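Local structure of probable acetyltransferase (Agrobacterium tumefaciens, 2GE3) at residues A[6-11]-A[100-105]; A[73-78]-A[117-122]; A[142-147]-A[160-165]. The protein is a probable acetyltransferase of the GNAT family that binds acetyl coenzyme A and presumably transfers its acetyl group to an unidentified acceptor. One frame throughout, in Å; residues are numbered along the deposited sequence.

How the interactions relate
All three interactions attach to one mixed seven-stranded sheet, the GNAT core that holds acetyl coenzyme A. Interaction 1 lies toward the edge strand 9-12, interaction 3 at the opposite edge formed by the hairpin 143-153/158-167, and their centres are about 25 Å apart. Interaction 2 is nearer the middle of the chain, with centres about 21 Å from interaction 1 and 17 Å from interaction 3. Helix 102-117 starts in interaction 1 and leads to interaction 2, whose segments alternate with those of interaction 1 along the chain. Interaction 3 follows later, touching interaction 2 through the R121-E145 salt bridge, and both reach the second subunit, so the set runs from the cofactor-binding turn to the subunit interface.

Interaction 1: residues A[6-11]-A[100-105]; sequences DTVTIK and KGLGAR. With ACO (acetyl coenzyme *a), chain E.
V8 and I10, from the N-terminal segment that leads into and forms strand 9-12 of the GNAT fold, pack on L102 and R105 in the opening turn of helix 102-117, whose N-terminus grips the pyrophosphate of acetyl coenzyme A. The loop into this helix reads R-N-K-G-L-G, the R/Q-x-x-G-x-G/A signature of the family. G101 is the N-cap, with a positive phi suited to glycine, and its N donates to ACO O2A at 2.8 Å. G103 N binds ACO O4A at 2.9 Å and A104 N binds ACO O1A at 3.1 Å, so both phosphates are held by backbone N-H groups, helped presumably by the helix dipole. Glycine suits position 103 because ACO O6A closes in on its CA.

The side of this turn facing 6-11 is largely apolar. V8 CG1, set anti to the backbone N (chi1 173°), meets L102 CD1 at 3.5 Å, a tight carbon contact between side chains crossing at about a right angle. I10 CD1 reaches the same L102 methyl at 4.0 Å and also rests on R105 CB at 3.5 Å. From there R105 bends at chi3 and brings its guanidinium back so that L102 CD1 lies over one face, toward its rim, with V8 O in plane at its edge. The bond from R105 NH1 to V8 O is straight but weak, at 3.5 Å.

Strand 60-65 pairs with the first strand through T9 and K11, I70 of strand 68-77 touches both V8 and L102, and A104 faces helix 131-140 through L136, K139 and I140.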
# COMPACT_ATOMS: atom_id res chain seq x y z
N ASP A 6 -33.08 -18.76 4.95
CA ASP A 6 -33.24 -17.41 5.55
C ASP A 6 -32.44 -16.35 4.74
O ASP A 6 -31.18 -16.41 4.70
CB ASP A 6 -32.89 -17.43 7.07
N THR A 7 -33.17 -15.42 4.07
CA THR A 7 -32.60 -14.59 2.98
C THR A 7 -31.48 -13.57 3.33
O THR A 7 -31.58 -12.81 4.31
CB THR A 7 -33.70 -13.97 2.12
OG1 THR A 7 -33.46 -14.32 0.74
CG2 THR A 7 -33.82 -12.41 2.28
N VAL A 8 -30.39 -13.63 2.58
CA VAL A 8 -29.40 -12.55 2.58
C VAL A 8 -29.62 -11.66 1.39
O VAL A 8 -29.83 -12.15 0.29
CB VAL A 8 -27.96 -13.06 2.59
CG1 VAL A 8 -27.00 -11.94 2.41
CG2 VAL A 8 -27.68 -13.75 3.92
N THR A 9 -29.62 -10.36 1.63
CA THR A 9 -29.62 -9.36 0.55
C THR A 9 -28.37 -8.54 0.57
O THR A 9 -27.86 -8.17 1.64
CB THR A 9 -30.81 -8.45 0.68
OG1 THR A 9 -31.94 -9.32 0.73
CG2 THR A 9 -30.97 -7.58 -0.57
N ILE A 10 -27.86 -8.30 -0.65
CA ILE A 10 -26.64 -7.50 -0.87
C ILE A 10 -27.07 -6.15 -1.44
O ILE A 10 -27.80 -6.09 -2.38
CB ILE A 10 -25.70 -8.25 -1.82
CG1 ILE A 10 -25.14 -9.49 -1.11
CG2 ILE A 10 -24.60 -7.30 -2.37
CD1 ILE A 10 -24.67 -10.50 -1.99
N LYS A 11 -26.60 -5.05 -0.88
CA LYS A 11 -26.99 -3.74 -1.38
C LYS A 11 -25.84 -2.78 -1.12
O LYS A 11 -24.99 -3.08 -0.26
CB LYS A 11 -28.24 -3.26 -0.65
CG LYS A 11 -28.05 -3.36 0.85
CD LYS A 11 -29.35 -3.25 1.61
CE LYS A 11 -30.39 -4.26 1.13
NZ LYS A 11 -31.21 -4.73 2.29
N LYS A 100 -20.83 -20.36 2.04
CA LYS A 100 -22.15 -20.66 1.47
C LYS A 100 -22.36 -19.86 0.15
O LYS A 100 -23.47 -19.67 -0.27
CB LYS A 100 -23.24 -20.33 2.50
CG LYS A 100 -23.31 -21.29 3.75
CD LYS A 100 -24.47 -20.83 4.70
CE LYS A 100 -24.27 -21.24 6.13
NZ LYS A 100 -22.85 -21.08 6.59
N GLY A 101 -21.31 -19.33 -0.46
CA GLY A 101 -21.46 -18.68 -1.74
C GLY A 101 -21.72 -17.18 -1.62
O GLY A 101 -21.83 -16.46 -2.64
N LEU A 102 -21.83 -16.72 -0.39
CA LEU A 102 -22.10 -15.31 -0.12
C LEU A 102 -20.92 -14.32 -0.45
O LEU A 102 -21.12 -13.20 -1.00
CB LEU A 102 -22.54 -15.14 1.33
CG LEU A 102 -22.84 -13.71 1.76
CD1 LEU A 102 -24.14 -13.18 0.93
CD2 LEU A 102 -23.09 -13.71 3.26
N GLY A 103 -19.70 -14.74 -0.19
CA GLY A 103 -18.55 -13.95 -0.58
C GLY A 103 -18.47 -13.79 -2.07
O GLY A 103 -18.14 -12.73 -2.57
N ALA A 104 -18.74 -14.88 -2.79
CA ALA A 104 -18.76 -14.84 -4.26
C ALA A 104 -19.76 -13.86 -4.76
O ALA A 104 -19.42 -13.05 -5.61
CB ALA A 104 -18.98 -16.23 -4.82
N ARG A 105 -20.95 -13.81 -4.13
CA ARG A 105 -21.98 -12.85 -4.54
C ARG A 105 -21.64 -11.43 -4.23
O ARG A 105 -21.84 -10.55 -5.03
CB ARG A 105 -23.36 -13.15 -3.87
CG ARG A 105 -24.05 -14.50 -4.17
CD ARG A 105 -25.50 -14.26 -3.84
NE ARG A 105 -25.91 -14.81 -2.63
CZ ARG A 105 -26.87 -14.32 -1.84
NH1 ARG A 105 -27.49 -13.17 -2.06
NH2 ARG A 105 -27.15 -15.02 -0.76
N1A ACO E . -9.61 -24.57 1.63
C2A ACO E . -9.77 -24.52 0.31
N3A ACO E . -10.92 -24.07 -0.23
C4A ACO E . -11.95 -23.68 0.57
C5A ACO E . -11.84 -23.69 1.99
C6A ACO E . -10.57 -24.18 2.53
N6A ACO E . -10.44 -24.17 3.92
N7A ACO E . -13.05 -23.30 2.54
C8A ACO E . -13.88 -22.99 1.54
N9A ACO E . -13.23 -23.26 0.38
C1B ACO E . -13.79 -23.01 -0.92
C2B ACO E . -15.26 -23.38 -1.11
O2B ACO E . -15.26 -24.73 -1.61
C3B ACO E . -15.57 -22.29 -2.15
O3B ACO E . -14.95 -22.65 -3.39
P3B ACO E . -15.62 -23.56 -4.58
O7A ACO E . -15.82 -25.01 -4.16
O8A ACO E . -14.44 -23.43 -5.56
O9A ACO E . -16.98 -22.98 -4.78
C4B ACO E . -14.80 -21.04 -1.72
O4B ACO E . -13.66 -21.57 -1.06
C5B ACO E . -15.60 -20.19 -0.70
O5B ACO E . -16.60 -19.48 -1.42
P1A ACO E . -17.73 -18.65 -0.77
O1A ACO E . -18.16 -17.76 -1.87
O2A ACO E . -18.55 -19.77 -0.17
O3A ACO E . -16.89 -17.83 0.35
P2A ACO E . -17.36 -17.11 1.66
O4A ACO E . -18.80 -16.71 1.76
O5A ACO E . -16.82 -17.99 2.75
O6A ACO E . -16.48 -15.72 1.56
CBP ACO E . -14.44 -15.00 2.70
CCP ACO E . -15.04 -15.82 1.54
CDP ACO E . -12.90 -15.30 2.72
CEP ACO E . -14.70 -13.50 2.52
CAP ACO E . -15.11 -15.32 4.10
OAP ACO E . -14.91 -16.69 4.30
C9P ACO E . -14.60 -14.62 5.33
O9P ACO E . -15.11 -13.55 5.68
N8P ACO E . -13.62 -15.20 6.05
C7P ACO E . -13.06 -14.45 7.20
C6P ACO E . -12.47 -13.10 6.84
C5P ACO E . -11.55 -13.03 5.64
O5P ACO E . -10.76 -13.92 5.35
N4P ACO E . -11.61 -11.89 4.93
C3P ACO E . -11.05 -11.81 3.60
C2P ACO E . -9.54 -11.90 3.69
S1P ACO E . -8.89 -10.44 4.47
C ACO E . -7.66 -10.78 3.39
O ACO E . -7.94 -11.43 2.42
CH3 ACO E . -6.33 -10.16 3.71

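Interaction 2: residues A[73-78]-A[117-122]; sequences CDIRRQ and FGLHRI
I75 on strand 68-77 meets L119 and I122 in an aliphatic cluster at the return of the beta-alpha-beta crossover in which helix 102-117 joins strand 86-93 to its parallel neighbour 121-127. I75 CG2 is shared: it lies 3.8 Å from L119 CD1 and 3.8 Å from I122 CD1. The I75 and L119 side chains run antiparallel alongside each other, whereas I75 and I122 cross at about a right angle, with I75 CD1 3.9 Å from I122 CG2. T110 and A114 of the helix also touch I75. Beta-branched isoleucines suit the two strands, and the forked end of L119 serves two neighbours, CD1 meeting I75 and CD2 meeting R77.

The second kind of contact joins arginine to hydrocarbon. R77 CG is 3.8 Å from L119 CD2, and beyond it the chain runs extended (chi2 177°, chi3 179°) past the end of F117. The F117 ring presents its edge, CE2 and CZ, to one face of the R77 guanidinium, the two planes being 73° apart; F117 CZ to R77 NH1 is 3.7 Å. Because R77 meets the ring at its edge, the contact is not a cation-pi stack. R77 NE bonds to A84 O, which steadies the group.

At the turn itself, G118, just past the helix, has the positive phi of a Schellman motif, a conformation easy for glycine.

No hydrogen bond passes between 73-78 and 117-122, so the cohesion here is dispersive: an oily interior that grades, through the long methylenes of R77, into a charged group whose NE is satisfied by A84 O.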
# COMPACT_ATOMS: atom_id res chain seq x y z
N CYS A 73 -18.06 -5.97 1.42
CA CYS A 73 -17.00 -6.04 0.49
C CYS A 73 -16.85 -4.60 0.04
O CYS A 73 -17.83 -3.95 -0.32
CB CYS A 73 -17.36 -7.03 -0.65
SG CYS A 73 -16.14 -7.21 -1.97
N ASP A 74 -15.62 -4.12 -0.03
CA ASP A 74 -15.46 -2.76 -0.48
C ASP A 74 -14.17 -2.50 -1.28
O ASP A 74 -13.20 -3.27 -1.23
CB ASP A 74 -15.69 -1.73 0.63
CG ASP A 74 -14.77 -1.89 1.85
OD1 ASP A 74 -13.58 -2.32 1.72
OD2 ASP A 74 -15.24 -1.50 2.98
N ILE A 75 -14.22 -1.47 -2.11
CA ILE A 75 -13.06 -1.16 -2.95
C ILE A 75 -12.66 0.31 -2.67
O ILE A 75 -13.47 1.22 -2.89
CB ILE A 75 -13.26 -1.53 -4.48
CG1 ILE A 75 -13.45 -3.04 -4.65
CG2 ILE A 75 -12.04 -1.08 -5.37
CD1 ILE A 75 -13.77 -3.58 -6.08
N ARG A 76 -11.47 0.51 -2.09
CA ARG A 76 -10.91 1.87 -1.94
C ARG A 76 -10.01 2.27 -3.13
O ARG A 76 -8.95 1.64 -3.39
CB ARG A 76 -10.22 2.06 -0.58
CG ARG A 76 -8.89 1.24 -0.37
CD ARG A 76 -8.28 1.41 1.07
NE ARG A 76 -9.44 1.36 1.97
CZ ARG A 76 -9.92 0.23 2.47
NH1 ARG A 76 -9.28 -0.92 2.20
NH2 ARG A 76 -11.02 0.27 3.24
N ARG A 77 -10.47 3.30 -3.85
CA ARG A 77 -9.67 4.02 -4.87
C ARG A 77 -8.33 4.61 -4.34
O ARG A 77 -8.33 5.29 -3.32
CB ARG A 77 -10.48 5.13 -5.51
CG ARG A 77 -9.99 5.45 -6.92
CD ARG A 77 -10.85 6.52 -7.61
NE ARG A 77 -10.35 6.84 -8.93
CZ ARG A 77 -10.67 7.96 -9.60
NH1 ARG A 77 -11.48 8.87 -9.05
NH2 ARG A 77 -10.19 8.19 -10.83
N GLN A 78 -7.22 4.29 -5.03
CA GLN A 78 -5.88 4.86 -4.77
C GLN A 78 -5.95 6.39 -4.96
O GLN A 78 -6.68 6.90 -5.80
CB GLN A 78 -4.78 4.27 -5.67
CG GLN A 78 -4.31 2.85 -5.34
CD GLN A 78 -3.47 2.72 -4.03
OE1 GLN A 78 -3.80 1.89 -3.17
NE2 GLN A 78 -2.39 3.54 -3.86
N PHE A 117 -17.75 2.09 -12.37
CA PHE A 117 -17.12 3.33 -11.98
C PHE A 117 -15.93 3.70 -12.90
O PHE A 117 -15.56 4.82 -12.93
CB PHE A 117 -16.69 3.22 -10.50
CG PHE A 117 -15.91 4.39 -9.98
CD1 PHE A 117 -16.50 5.29 -9.05
CD2 PHE A 117 -14.56 4.63 -10.40
CE1 PHE A 117 -15.78 6.40 -8.54
CE2 PHE A 117 -13.82 5.72 -9.90
CZ PHE A 117 -14.45 6.61 -8.95
N GLY A 118 -15.25 2.78 -13.57
CA GLY A 118 -14.15 3.21 -14.40
C GLY A 118 -12.77 2.77 -13.97
O GLY A 118 -11.81 3.15 -14.59
N LEU A 119 -12.68 1.93 -12.93
CA LEU A 119 -11.43 1.38 -12.47
C LEU A 119 -10.96 0.32 -13.40
O LEU A 119 -11.76 -0.34 -14.09
CB LEU A 119 -11.55 0.85 -11.03
CG LEU A 119 -11.92 1.84 -9.90
CD1 LEU A 119 -12.07 1.08 -8.55
CD2 LEU A 119 -10.85 2.90 -9.67
N HIS A 120 -9.65 0.26 -13.55
CA HIS A 120 -8.98 -0.72 -14.44
C HIS A 120 -8.50 -1.97 -13.65
O HIS A 120 -8.58 -3.16 -14.11
CB HIS A 120 -7.81 0.03 -15.20
CG HIS A 120 -6.92 -0.86 -16.01
ND1 HIS A 120 -7.27 -1.35 -17.26
CD2 HIS A 120 -5.67 -1.32 -15.77
CE1 HIS A 120 -6.28 -2.06 -17.74
NE2 HIS A 120 -5.29 -2.05 -16.87
N ARG A 121 -7.96 -1.66 -12.47
CA ARG A 121 -7.21 -2.62 -11.65
C ARG A 121 -7.70 -2.71 -10.21
O ARG A 121 -7.88 -1.69 -9.56
CB ARG A 121 -5.71 -2.36 -11.77
CG ARG A 121 -4.81 -3.27 -10.90
CD ARG A 121 -3.39 -2.74 -11.05
NE ARG A 121 -2.67 -3.29 -9.91
CZ ARG A 121 -2.18 -4.54 -9.88
NH1 ARG A 121 -2.24 -5.36 -10.97
NH2 ARG A 121 -1.64 -4.97 -8.76
N ILE A 122 -8.11 -3.92 -9.81
CA ILE A 122 -8.46 -4.26 -8.45
C ILE A 122 -7.37 -5.18 -7.80
O ILE A 122 -7.03 -6.20 -8.31
CB ILE A 122 -9.85 -4.86 -8.26
CG1 ILE A 122 -10.92 -4.11 -9.02
CG2 ILE A 122 -10.17 -4.95 -6.72
CD1 ILE A 122 -10.96 -2.54 -8.74

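Interaction 3: residues A[142-147]-A[160-165]; sequences FAHEGR and DSLNMA
F142 turns its ring edge to M164 C and A165 N, while F142 CD2 comes obliquely to within 3.6 Å of A165 C. A143 pairs antiparallel with A165: A143 N donates to A165 O at 2.9 Å, and A165 N returns a bond of 2.9 Å to A143 O. H144, in the next, non-hydrogen-bonded pair, stands side by side with M164, a selenomethionine. The bend of M164 at chi3 (74°) swings CE over the centre of the imidazole, 3.6 Å from the H144 ring centroid, as a CH-pi contact; L162 CD1 sits at the ring's edge, and E138 takes H144 NE2.

E145 and G146 lie opposite N163 together, a classic beta bulge in this C-terminal hairpin of the GNAT fold. E145 N gives N163 O a bond of 2.8 Å, and G146 N adds a weak one. The E145 carboxylate rests on A165 CB, small enough for close approach; OE2 pairs with R121 and OE1 with R149 of the second subunit. G146 has a positive phi (149°) with an extended psi, a combination easy for glycine; its O accepts N163 N at 2.8 Å. R147 spreads its guanidinium over L162 CD2, 3.8 Å above the middle of one face, while D160 OD2, also paired with R149 of its own chain, approaches in plane at the edge in a long salt bridge, 3.8 Å from R147 NE; D160 OD1 accepts D150 N.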
# COMPACT_ATOMS: atom_id res chain seq x y z
N PHE A 142 -9.20 -13.59 -9.77
CA PHE A 142 -7.96 -12.88 -9.40
C PHE A 142 -6.75 -13.73 -9.82
O PHE A 142 -6.81 -14.91 -9.76
CB PHE A 142 -7.88 -12.55 -7.93
CG PHE A 142 -8.72 -11.38 -7.56
CD1 PHE A 142 -10.12 -11.52 -7.43
CD2 PHE A 142 -8.13 -10.14 -7.30
CE1 PHE A 142 -10.90 -10.43 -7.05
CE2 PHE A 142 -8.92 -9.03 -6.95
CZ PHE A 142 -10.30 -9.16 -6.79
N ALA A 143 -5.71 -13.09 -10.33
CA ALA A 143 -4.44 -13.68 -10.65
C ALA A 143 -3.47 -13.46 -9.47
O ALA A 143 -3.40 -12.35 -8.85
CB ALA A 143 -3.88 -13.02 -11.96
N HIS A 144 -2.65 -14.48 -9.22
CA HIS A 144 -1.54 -14.29 -8.34
C HIS A 144 -0.49 -13.41 -8.95
O HIS A 144 -0.07 -13.61 -10.11
CB HIS A 144 -0.92 -15.70 -7.98
CG HIS A 144 -1.82 -16.52 -7.08
ND1 HIS A 144 -1.86 -16.33 -5.72
CD2 HIS A 144 -2.72 -17.50 -7.35
CE1 HIS A 144 -2.70 -17.20 -5.18
NE2 HIS A 144 -3.27 -17.89 -6.16
N GLU A 145 0.06 -12.53 -8.12
CA GLU A 145 1.04 -11.55 -8.59
C GLU A 145 2.33 -11.62 -7.83
O GLU A 145 3.23 -10.96 -8.26
CB GLU A 145 0.54 -10.11 -8.50
CG GLU A 145 -0.48 -9.83 -9.59
CD GLU A 145 -0.68 -8.33 -9.80
OE1 GLU A 145 -0.90 -7.93 -10.97
OE2 GLU A 145 -0.60 -7.56 -8.78
N GLY A 146 2.37 -12.38 -6.73
CA GLY A 146 3.56 -12.67 -6.02
C GLY A 146 3.36 -12.86 -4.53
O GLY A 146 2.27 -12.66 -4.04
N ARG A 147 4.44 -13.20 -3.80
CA ARG A 147 4.34 -13.70 -2.43
C ARG A 147 5.23 -12.76 -1.63
O ARG A 147 6.36 -12.53 -1.99
CB ARG A 147 4.86 -15.12 -2.43
CG ARG A 147 5.09 -15.74 -1.14
CD ARG A 147 5.38 -17.20 -1.39
NE ARG A 147 4.63 -18.09 -0.51
CZ ARG A 147 3.68 -18.93 -0.96
NH1 ARG A 147 3.41 -19.03 -2.26
NH2 ARG A 147 3.01 -19.68 -0.12
N ASP A 160 3.50 -15.07 5.63
CA ASP A 160 3.52 -14.59 4.26
C ASP A 160 2.19 -14.03 3.79
O ASP A 160 1.08 -14.42 4.21
CB ASP A 160 3.94 -15.75 3.35
CG ASP A 160 5.41 -16.18 3.61
OD1 ASP A 160 6.03 -15.72 4.57
OD2 ASP A 160 5.96 -16.99 2.84
N SER A 161 2.31 -13.10 2.89
CA SER A 161 1.11 -12.53 2.30
C SER A 161 1.21 -12.79 0.77
O SER A 161 2.28 -12.79 0.23
CB SER A 161 1.07 -11.01 2.57
OG SER A 161 -0.28 -10.62 2.60
N LEU A 162 0.10 -13.03 0.12
CA LEU A 162 0.05 -13.19 -1.34
C LEU A 162 -0.62 -12.01 -1.90
O LEU A 162 -1.71 -11.60 -1.44
CB LEU A 162 -0.78 -14.41 -1.75
CG LEU A 162 -0.32 -15.76 -1.14
CD1 LEU A 162 -1.13 -16.96 -1.66
CD2 LEU A 162 1.21 -16.03 -1.27
N ASN A 163 -0.01 -11.49 -2.94
CA ASN A 163 -0.64 -10.37 -3.69
C ASN A 163 -1.34 -10.88 -4.88
O ASN A 163 -0.80 -11.69 -5.58
CB ASN A 163 0.42 -9.37 -4.18
CG ASN A 163 1.05 -8.67 -3.03
OD1 ASN A 163 0.34 -8.11 -2.28
ND2 ASN A 163 2.37 -8.82 -2.82
N MSE A 164 -2.52 -10.36 -5.14
CA MSE A 164 -3.33 -10.88 -6.23
C MSE A 164 -3.98 -9.65 -6.83
O MSE A 164 -4.11 -8.65 -6.15
CB MSE A 164 -4.37 -11.86 -5.70
CG MSE A 164 -3.71 -13.10 -4.89
SE MSE A 164 -5.26 -14.29 -4.53
CE MSE A 164 -5.48 -15.04 -6.43
N ALA A 165 -4.38 -9.74 -8.09
CA ALA A 165 -5.04 -8.65 -8.76
C ALA A 165 -5.96 -9.12 -9.92
O ALA A 165 -5.76 -10.21 -10.53
CB ALA A 165 -4.03 -7.62 -9.24